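Local coordinates for protein apical membrane antigen 1 (Babesia divergens, PDB 4APM) that probably takes part in host cell invasion at the moving junction, as a calcium-binding surface antigen of an apicomplexan parasite, at residues P221-C235 / E331-M345. Sequence-based numbering, arbitrary orientation.
Sequences PVKDAIFGRGANGSC and ETPNCLIIDAGSFAM
The Phe227 ring lies between Ala344 and Pro333. Ala344 CB sits over one face, 3.5 Å from the ring centroid. Pro333 CG covers the opposite face in a second CH-pi contact. Leu336 CD2 packs against Phe227 CD1 at 3.6 Å, while Leu336 CD1 turns to Val222 CG1 and Ala225 CB. Trp316 meets Phe227 edge-to-face from outside the two segments. This is the dense, apolar part.

The cluster grows from one face of antiparallel strands 225-231 and 335-339, the latter outermost in a mixed sheet. Asn334 N and Cys335 N both bond to Gly228 O, the two residues facing Gly228 as a classic beta bulge. On the face of Ile226 and Ile337, Cys335 SG joins Cys235 SG at 2.1 Å; Ile337 CD1 packs on Cys235 SG. Both segments turn a corner, at 223-224 and 340-341. The second passes the chain into strand 342-346, outermost in a four-stranded antiparallel sheet. There Asp224 OD1 accepts from Gly341 N at 3.1 Å, and its OD2 bonds to Ser408. Ser342 OG donates to Ala225 O at 2.5 Å, from above the carbonyl plane.

The Arg229 end is looser and partly exposed. A bend at chi3 (57°) brings Arg229 NH1 to Thr332 O at 2.9 Å, near the guanidinium plane. Asn334 ND2 lies over a guanidinium face, and its OD1 accepts from Gly230 N on a lone pair. Glu331 OE1 stays beyond salt-bridge distance of Arg229 NE. The chemistry implies a join held by backbone bonds, apolar packing and one covalent crosslink; Asp224 and Arg229 bond to backbone atoms instead of pairing charges across it.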
ATOM      1  N   PRO A 221      -1.877   6.018  -4.954  1.00 23.88           N
ATOM      2  CA  PRO A 221      -2.209   5.568  -6.297  1.00 23.62           C
ATOM      3  C   PRO A 221      -1.562   6.501  -7.357  1.00 26.50           C
ATOM      4  O   PRO A 221      -1.539   7.728  -7.169  1.00 26.31           O
ATOM      5  CB  PRO A 221      -3.743   5.689  -6.334  1.00 21.18           C
ATOM      6  CG  PRO A 221      -4.158   5.578  -4.910  1.00 21.30           C
ATOM      7  CD  PRO A 221      -3.078   6.302  -4.152  1.00 20.98           C
ATOM      8  N   VAL A 222      -1.002   5.930  -8.420  1.00 25.62           N
ATOM      9  CA  VAL A 222      -0.557   6.738  -9.546  1.00 26.55           C
ATOM     10  C   VAL A 222      -1.654   6.797 -10.619  1.00 31.27           C
ATOM     11  O   VAL A 222      -2.069   5.750 -11.183  1.00 29.22           O
ATOM     12  CB  VAL A 222       0.768   6.231 -10.125  1.00 27.73           C
ATOM     13  CG1 VAL A 222       1.289   7.193 -11.180  1.00 23.66           C
ATOM     14  CG2 VAL A 222       1.800   6.048  -9.002  1.00 25.59           C
ATOM     15  N   LYS A 223      -2.166   8.013 -10.847  1.00 29.65           N
ATOM     16  CA  LYS A 223      -3.268   8.255 -11.795  1.00 30.29           C
ATOM     17  C   LYS A 223      -2.778   8.009 -13.202  1.00 28.15           C
ATOM     18  O   LYS A 223      -1.604   8.217 -13.481  1.00 29.82           O
ATOM     19  CB  LYS A 223      -3.782   9.697 -11.662  1.00 30.70           C
ATOM     20  CG  LYS A 223      -5.025   9.986 -12.475  1.00 34.57           C
ATOM     21  CD  LYS A 223      -5.667  11.316 -12.093  1.00 36.24           C
ATOM     22  CE  LYS A 223      -4.643  12.426 -11.939  1.00 39.87           C
ATOM     23  NZ  LYS A 223      -5.282  13.770 -11.824  1.00 44.15           N
ATOM     24  N   ASP A 224      -3.660   7.487 -14.052  1.00 29.60           N
ATOM     25  CA  ASP A 224      -3.377   7.248 -15.483  1.00 29.06           C
ATOM     26  C   ASP A 224      -2.239   6.268 -15.722  1.00 29.61           C
ATOM     27  O   ASP A 224      -1.498   6.402 -16.702  1.00 31.41           O
ATOM     28  CB  ASP A 224      -3.101   8.563 -16.218  1.00 28.82           C
ATOM     29  CG  ASP A 224      -4.249   9.533 -16.115  1.00 31.68           C
ATOM     30  OD1 ASP A 224      -5.416   9.139 -16.324  1.00 36.49           O
ATOM     31  OD2 ASP A 224      -3.993  10.685 -15.774  1.00 36.33           O
ATOM     32  N   ALA A 225      -2.096   5.288 -14.829  1.00 31.27           N
ATOM     33  CA  ALA A 225      -0.935   4.371 -14.864  1.00 28.52           C
ATOM     34  C   ALA A 225      -1.335   2.926 -14.751  1.00 27.79           C
ATOM     35  O   ALA A 225      -2.238   2.568 -13.977  1.00 27.79           O
ATOM     36  CB  ALA A 225       0.059   4.718 -13.760  1.00 30.86           C
ATOM     37  N   ILE A 226      -0.612   2.097 -15.490  1.00 28.10           N
ATOM     38  CA  ILE A 226      -0.690   0.660 -15.391  1.00 28.64           C
ATOM     39  C   ILE A 226       0.721   0.185 -15.043  1.00 31.85           C
ATOM     40  O   ILE A 226       1.699   0.666 -15.624  1.00 29.08           O
ATOM     41  CB  ILE A 226      -1.044   0.032 -16.746  1.00 28.96           C
ATOM     42  CG1 ILE A 226      -2.440   0.456 -17.204  1.00 29.63           C
ATOM     43  CG2 ILE A 226      -0.894  -1.492 -16.706  1.00 28.12           C
ATOM     44  CD1 ILE A 226      -2.703   0.120 -18.658  1.00 28.83           C
ATOM     45  N   PHE A 227       0.821  -0.726 -14.077  1.00 29.05           N
ATOM     46  CA  PHE A 227       2.115  -1.308 -13.666  1.00 27.79           C
ATOM     47  C   PHE A 227       2.689  -2.220 -14.752  1.00 26.48           C
ATOM     48  O   PHE A 227       1.971  -3.051 -15.296  1.00 24.82           O
ATOM     49  CB  PHE A 227       1.923  -2.158 -12.405  1.00 23.99           C
ATOM     50  CG  PHE A 227       1.705  -1.364 -11.161  1.00 24.37           C
ATOM     51  CD1 PHE A 227       2.639  -0.422 -10.757  1.00 22.11           C
ATOM     52  CD2 PHE A 227       0.610  -1.627 -10.338  1.00 20.25           C
ATOM     53  CE1 PHE A 227       2.471   0.287  -9.583  1.00 20.93           C
ATOM     54  CE2 PHE A 227       0.463  -0.941  -9.144  1.00 22.40           C
ATOM     55  CZ  PHE A 227       1.388   0.029  -8.770  1.00 19.59           C
ATOM     56  N   GLY A 228       3.993  -2.123 -15.002  1.00 26.78           N
ATOM     57  CA  GLY A 228       4.643  -3.010 -15.961  1.00 29.84           C
ATOM     58  C   GLY A 228       6.040  -3.442 -15.550  1.00 33.37           C
ATOM     59  O   GLY A 228       6.588  -2.965 -14.550  1.00 29.89           O
ATOM     60  N   ARG A 229       6.628  -4.334 -16.339  1.00 34.98           N
ATOM     61  CA  ARG A 229       8.067  -4.567 -16.278  1.00 38.31           C
ATOM     62  C   ARG A 229       8.726  -4.335 -17.631  1.00 40.58           C
ATOM     63  O   ARG A 229       8.135  -4.608 -18.687  1.00 41.89           O
ATOM     64  CB  ARG A 229       8.383  -5.985 -15.754  1.00 43.10           C
ATOM     65  CG  ARG A 229       7.964  -6.213 -14.291  1.00 45.27           C
ATOM     66  CD  ARG A 229       8.174  -7.652 -13.835  1.00 48.30           C
ATOM     67  NE  ARG A 229       9.564  -8.069 -13.999  1.00 53.88           N
ATOM     68  CZ  ARG A 229      10.575  -7.654 -13.234  1.00 54.85           C
ATOM     69  NH1 ARG A 229      10.361  -6.809 -12.237  1.00 56.98           N
ATOM     70  NH2 ARG A 229      11.804  -8.095 -13.464  1.00 54.62           N
ATOM     71  N   GLY A 230       9.947  -3.820 -17.594  1.00 39.59           N
ATOM     72  CA  GLY A 230      10.724  -3.596 -18.800  1.00 43.06           C
ATOM     73  C   GLY A 230      10.898  -4.878 -19.580  1.00 48.20           C
ATOM     74  O   GLY A 230      11.158  -5.943 -19.004  1.00 41.63           O
ATOM     75  N   ALA A 231      10.691  -4.789 -20.891  1.00 49.98           N
ATOM     76  CA  ALA A 231      11.041  -5.880 -21.789  1.00 53.46           C
ATOM     77  C   ALA A 231      11.310  -5.364 -23.194  1.00 57.69           C
ATOM     78  O   ALA A 231      10.467  -4.684 -23.792  1.00 55.46           O
ATOM     79  CB  ALA A 231       9.950  -6.937 -21.807  1.00 51.72           C
ATOM     80  N   ASN A 232      12.499  -5.677 -23.707  1.00 60.97           N
ATOM     81  CA  ASN A 232      12.860  -5.359 -25.090  1.00 57.19           C
ATOM     82  C   ASN A 232      12.688  -3.883 -25.409  1.00 56.38           C
ATOM     83  O   ASN A 232      12.211  -3.533 -26.485  1.00 57.55           O
ATOM     84  CB  ASN A 232      12.025  -6.194 -26.064  1.00 56.73           C
ATOM     85  CG  ASN A 232      12.522  -7.619 -26.188  1.00 62.14           C
ATOM     86  OD1 ASN A 232      12.254  -8.294 -27.182  1.00 70.55           O
ATOM     87  ND2 ASN A 232      13.270  -8.079 -25.188  1.00 60.46           N
ATOM     88  N   GLY A 233      13.017  -3.026 -24.445  1.00 58.65           N
ATOM     89  CA  GLY A 233      13.051  -1.576 -24.667  1.00 54.94           C
ATOM     90  C   GLY A 233      11.699  -0.887 -24.529  1.00 55.79           C
ATOM     91  O   GLY A 233      11.562   0.299 -24.820  1.00 52.36           O
ATOM     92  N   SER A 234      10.699  -1.637 -24.086  1.00 51.83           N
ATOM     93  CA  SER A 234       9.393  -1.073 -23.798  1.00 47.60           C
ATOM     94  C   SER A 234       8.969  -1.428 -22.371  1.00 47.04           C
ATOM     95  O   SER A 234       9.561  -2.303 -21.730  1.00 44.64           O
ATOM     96  CB  SER A 234       8.368  -1.603 -24.796  1.00 45.49           C
ATOM     97  OG  SER A 234       8.565  -1.026 -26.067  1.00 49.18           O
ATOM     98  N   CYS A 235       7.928  -0.768 -21.886  1.00 43.83           N
ATOM     99  CA  CYS A 235       7.310  -1.161 -20.637  1.00 40.59           C
ATOM    100  C   CYS A 235       6.079  -2.005 -20.950  1.00 43.41           C
ATOM    101  O   CYS A 235       5.163  -1.550 -21.661  1.00 43.21           O
ATOM    102  CB  CYS A 235       6.952   0.079 -19.798  1.00 42.55           C
ATOM    103  SG  CYS A 235       6.235  -0.313 -18.171  1.00 53.67           S
ATOM    104  N   GLU A 331       3.928  -9.766  -9.350  1.00 32.91           N
ATOM    105  CA  GLU A 331       5.299  -9.505  -9.755  1.00 34.94           C
ATOM    106  C   GLU A 331       5.637  -8.064  -9.424  1.00 35.19           C
ATOM    107  O   GLU A 331       4.766  -7.173  -9.499  1.00 33.08           O
ATOM    108  CB  GLU A 331       5.477  -9.748 -11.260  1.00 35.35           C
ATOM    109  CG  GLU A 331       5.177 -11.175 -11.715  1.00 43.76           C
ATOM    110  CD  GLU A 331       5.129 -11.313 -13.239  1.00 56.78           C
ATOM    111  OE1 GLU A 331       5.764 -10.483 -13.949  1.00 59.38           O
ATOM    112  OE2 GLU A 331       4.449 -12.249 -13.730  1.00 57.93           O
ATOM    113  N   THR A 332       6.904  -7.823  -9.113  1.00 31.17           N
ATOM    114  CA  THR A 332       7.347  -6.500  -8.717  1.00 32.43           C
ATOM    115  C   THR A 332       7.356  -5.576  -9.934  1.00 32.47           C
ATOM    116  O   THR A 332       7.962  -5.894 -10.937  1.00 35.83           O
ATOM    117  CB  THR A 332       8.748  -6.561  -8.081  1.00 30.32           C
ATOM    118  OG1 THR A 332       8.700  -7.364  -6.900  1.00 33.70           O
ATOM    119  CG2 THR A 332       9.230  -5.177  -7.705  1.00 31.28           C
ATOM    120  N   PRO A 333       6.621  -4.456  -9.879  1.00 33.48           N
ATOM    121  CA  PRO A 333       6.683  -3.559 -11.037  1.00 32.34           C
ATOM    122  C   PRO A 333       8.010  -2.805 -11.065  1.00 36.58           C
ATOM    123  O   PRO A 333       8.575  -2.504  -9.996  1.00 34.23           O
ATOM    124  CB  PRO A 333       5.541  -2.572 -10.781  1.00 33.43           C
ATOM    125  CG  PRO A 333       4.686  -3.206  -9.730  1.00 34.05           C
ATOM    126  CD  PRO A 333       5.603  -4.042  -8.901  1.00 32.66           C
ATOM    127  N   ASN A 334       8.502  -2.504 -12.266  1.00 33.95           N
ATOM    128  CA  ASN A 334       9.690  -1.646 -12.416  1.00 35.40           C
ATOM    129  C   ASN A 334       9.550  -0.598 -13.532  1.00 37.43           C
ATOM    130  O   ASN A 334      10.509   0.118 -13.846  1.00 34.05           O
ATOM    131  CB  ASN A 334      10.994  -2.473 -12.567  1.00 33.44           C
ATOM    132  CG  ASN A 334      11.061  -3.248 -13.882  1.00 36.24           C
ATOM    133  OD1 ASN A 334      10.445  -2.862 -14.876  1.00 35.16           O
ATOM    134  ND2 ASN A 334      11.815  -4.354 -13.888  1.00 37.09           N
ATOM    135  N   CYS A 335       8.335  -0.471 -14.074  1.00 36.60           N
ATOM    136  CA  CYS A 335       7.962   0.687 -14.906  1.00 36.01           C
ATOM    137  C   CYS A 335       6.441   0.853 -14.975  1.00 37.62           C
ATOM    138  O   CYS A 335       5.678  -0.021 -14.527  1.00 38.79           O
ATOM    139  CB  CYS A 335       8.506   0.505 -16.315  1.00 38.67           C
ATOM    140  SG  CYS A 335       7.848  -0.995 -17.069  1.00 41.60           S
ATOM    141  N   LEU A 336       6.006   1.963 -15.560  1.00 33.13           N
ATOM    142  CA  LEU A 336       4.584   2.254 -15.715  1.00 33.65           C
ATOM    143  C   LEU A 336       4.273   2.470 -17.210  1.00 35.50           C
ATOM    144  O   LEU A 336       5.144   2.879 -17.965  1.00 33.09           O
ATOM    145  CB  LEU A 336       4.199   3.503 -14.904  1.00 30.53           C
ATOM    146  CG  LEU A 336       4.473   3.548 -13.392  1.00 31.26           C
ATOM    147  CD1 LEU A 336       3.979   4.860 -12.804  1.00 27.77           C
ATOM    148  CD2 LEU A 336       3.848   2.372 -12.657  1.00 24.77           C
ATOM    149  N   ILE A 337       3.049   2.136 -17.616  1.00 31.94           N
ATOM    150  CA  ILE A 337       2.509   2.437 -18.930  1.00 32.83           C
ATOM    151  C   ILE A 337       1.439   3.521 -18.736  1.00 36.01           C
ATOM    152  O   ILE A 337       0.617   3.415 -17.818  1.00 33.77           O
ATOM    153  CB  ILE A 337       1.816   1.188 -19.508  1.00 37.59           C
ATOM    154  CG1 ILE A 337       2.821   0.079 -19.759  1.00 36.80           C
ATOM    155  CG2 ILE A 337       0.982   1.520 -20.741  1.00 37.47           C
ATOM    156  CD1 ILE A 337       2.840  -0.971 -18.668  1.00 43.48           C
ATOM    157  N   ILE A 338       1.449   4.578 -19.549  1.00 32.22           N
ATOM    158  CA  ILE A 338       0.401   5.571 -19.387  1.00 35.24           C
ATOM    159  C   ILE A 338      -0.902   5.095 -20.032  1.00 36.68           C
ATOM    160  O   ILE A 338      -0.889   4.412 -21.067  1.00 38.08           O
ATOM    161  CB  ILE A 338       0.801   7.010 -19.827  1.00 39.81           C
ATOM    162  CG1 ILE A 338      -0.242   8.014 -19.327  1.00 41.73           C
ATOM    163  CG2 ILE A 338       0.942   7.124 -21.341  1.00 39.32           C
ATOM    164  CD1 ILE A 338      -0.138   9.387 -19.955  1.00 50.27           C
ATOM    165  N   ASP A 339      -2.010   5.373 -19.359  1.00 36.30           N
ATOM    166  CA  ASP A 339      -3.324   4.962 -19.821  1.00 37.45           C
ATOM    167  C   ASP A 339      -4.399   5.696 -19.018  1.00 37.53           C
ATOM    168  O   ASP A 339      -4.520   5.486 -17.823  1.00 41.71           O
ATOM    169  CB  ASP A 339      -3.493   3.443 -19.687  1.00 37.72           C
ATOM    170  CG  ASP A 339      -4.840   2.966 -20.176  1.00 47.35           C
ATOM    171  OD1 ASP A 339      -5.140   3.151 -21.378  1.00 50.08           O
ATOM    172  OD2 ASP A 339      -5.618   2.432 -19.356  1.00 56.20           O
ATOM    173  N   ALA A 340      -5.139   6.593 -19.672  1.00 34.72           N
ATOM    174  CA  ALA A 340      -6.138   7.429 -19.000  1.00 33.60           C
ATOM    175  C   ALA A 340      -7.175   6.602 -18.276  1.00 34.93           C
ATOM    176  O   ALA A 340      -7.691   5.637 -18.827  1.00 34.81           O
ATOM    177  CB  ALA A 340      -6.823   8.349 -20.009  1.00 39.37           C
ATOM    178  N   GLY A 341      -7.517   7.018 -17.057  1.00 33.96           N
ATOM    179  CA  GLY A 341      -8.524   6.336 -16.251  1.00 31.67           C
ATOM    180  C   GLY A 341      -8.028   5.151 -15.428  1.00 35.19           C
ATOM    181  O   GLY A 341      -8.766   4.618 -14.591  1.00 34.41           O
ATOM    182  N   SER A 342      -6.789   4.724 -15.656  1.00 31.11           N
ATOM    183  CA  SER A 342      -6.238   3.622 -14.869  1.00 32.58           C
ATOM    184  C   SER A 342      -5.494   4.075 -13.601  1.00 35.22           C
ATOM    185  O   SER A 342      -4.758   5.080 -13.624  1.00 32.11           O
ATOM    186  CB  SER A 342      -5.326   2.748 -15.726  1.00 35.17           C
ATOM    187  OG  SER A 342      -4.493   1.956 -14.886  1.00 46.19           O
ATOM    188  N   PHE A 343      -5.634   3.311 -12.513  1.00 28.11           N
ATOM    189  CA  PHE A 343      -4.955   3.665 -11.253  1.00 27.58           C
ATOM    190  C   PHE A 343      -4.043   2.551 -10.761  1.00 27.73           C
ATOM    191  O   PHE A 343      -4.473   1.411 -10.636  1.00 29.57           O
ATOM    192  CB  PHE A 343      -5.972   4.027 -10.180  1.00 28.30           C
ATOM    193  CG  PHE A 343      -6.657   5.349 -10.413  1.00 33.84           C
ATOM    194  CD1 PHE A 343      -7.769   5.441 -11.266  1.00 35.21           C
ATOM    195  CD2 PHE A 343      -6.184   6.516  -9.804  1.00 32.64           C
ATOM    196  CE1 PHE A 343      -8.405   6.660 -11.488  1.00 35.25           C
ATOM    197  CE2 PHE A 343      -6.827   7.728 -10.007  1.00 34.11           C
ATOM    198  CZ  PHE A 343      -7.943   7.801 -10.840  1.00 34.39           C
ATOM    199  N   ALA A 344      -2.778   2.868 -10.515  1.00 23.77           N
ATOM    200  CA  ALA A 344      -1.821   1.852 -10.107  1.00 24.95           C
ATOM    201  C   ALA A 344      -1.737   1.951  -8.600  1.00 25.11           C
ATOM    202  O   ALA A 344      -1.268   2.954  -8.068  1.00 26.27           O
ATOM    203  CB  ALA A 344      -0.452   2.113 -10.736  1.00 23.18           C
ATOM    204  N   MET A 345      -2.260   0.945  -7.914  1.00 22.74           N
ATOM    205  CA  MET A 345      -2.428   0.996  -6.463  1.00 24.14           C
ATOM    206  C   MET A 345      -1.561  -0.047  -5.745  1.00 23.40           C
ATOM    207  O   MET A 345      -1.195  -1.067  -6.345  1.00 21.93           O
ATOM    208  CB  MET A 345      -3.896   0.791  -6.145  1.00 24.55           C
ATOM    209  CG  MET A 345      -4.762   1.820  -6.887  1.00 29.17           C
ATOM    210  SD  MET A 345      -6.475   1.495  -6.594  1.00 36.00           S
ATOM    211  CE  MET A 345      -6.674   2.228  -4.962  1.00 29.25           C
TER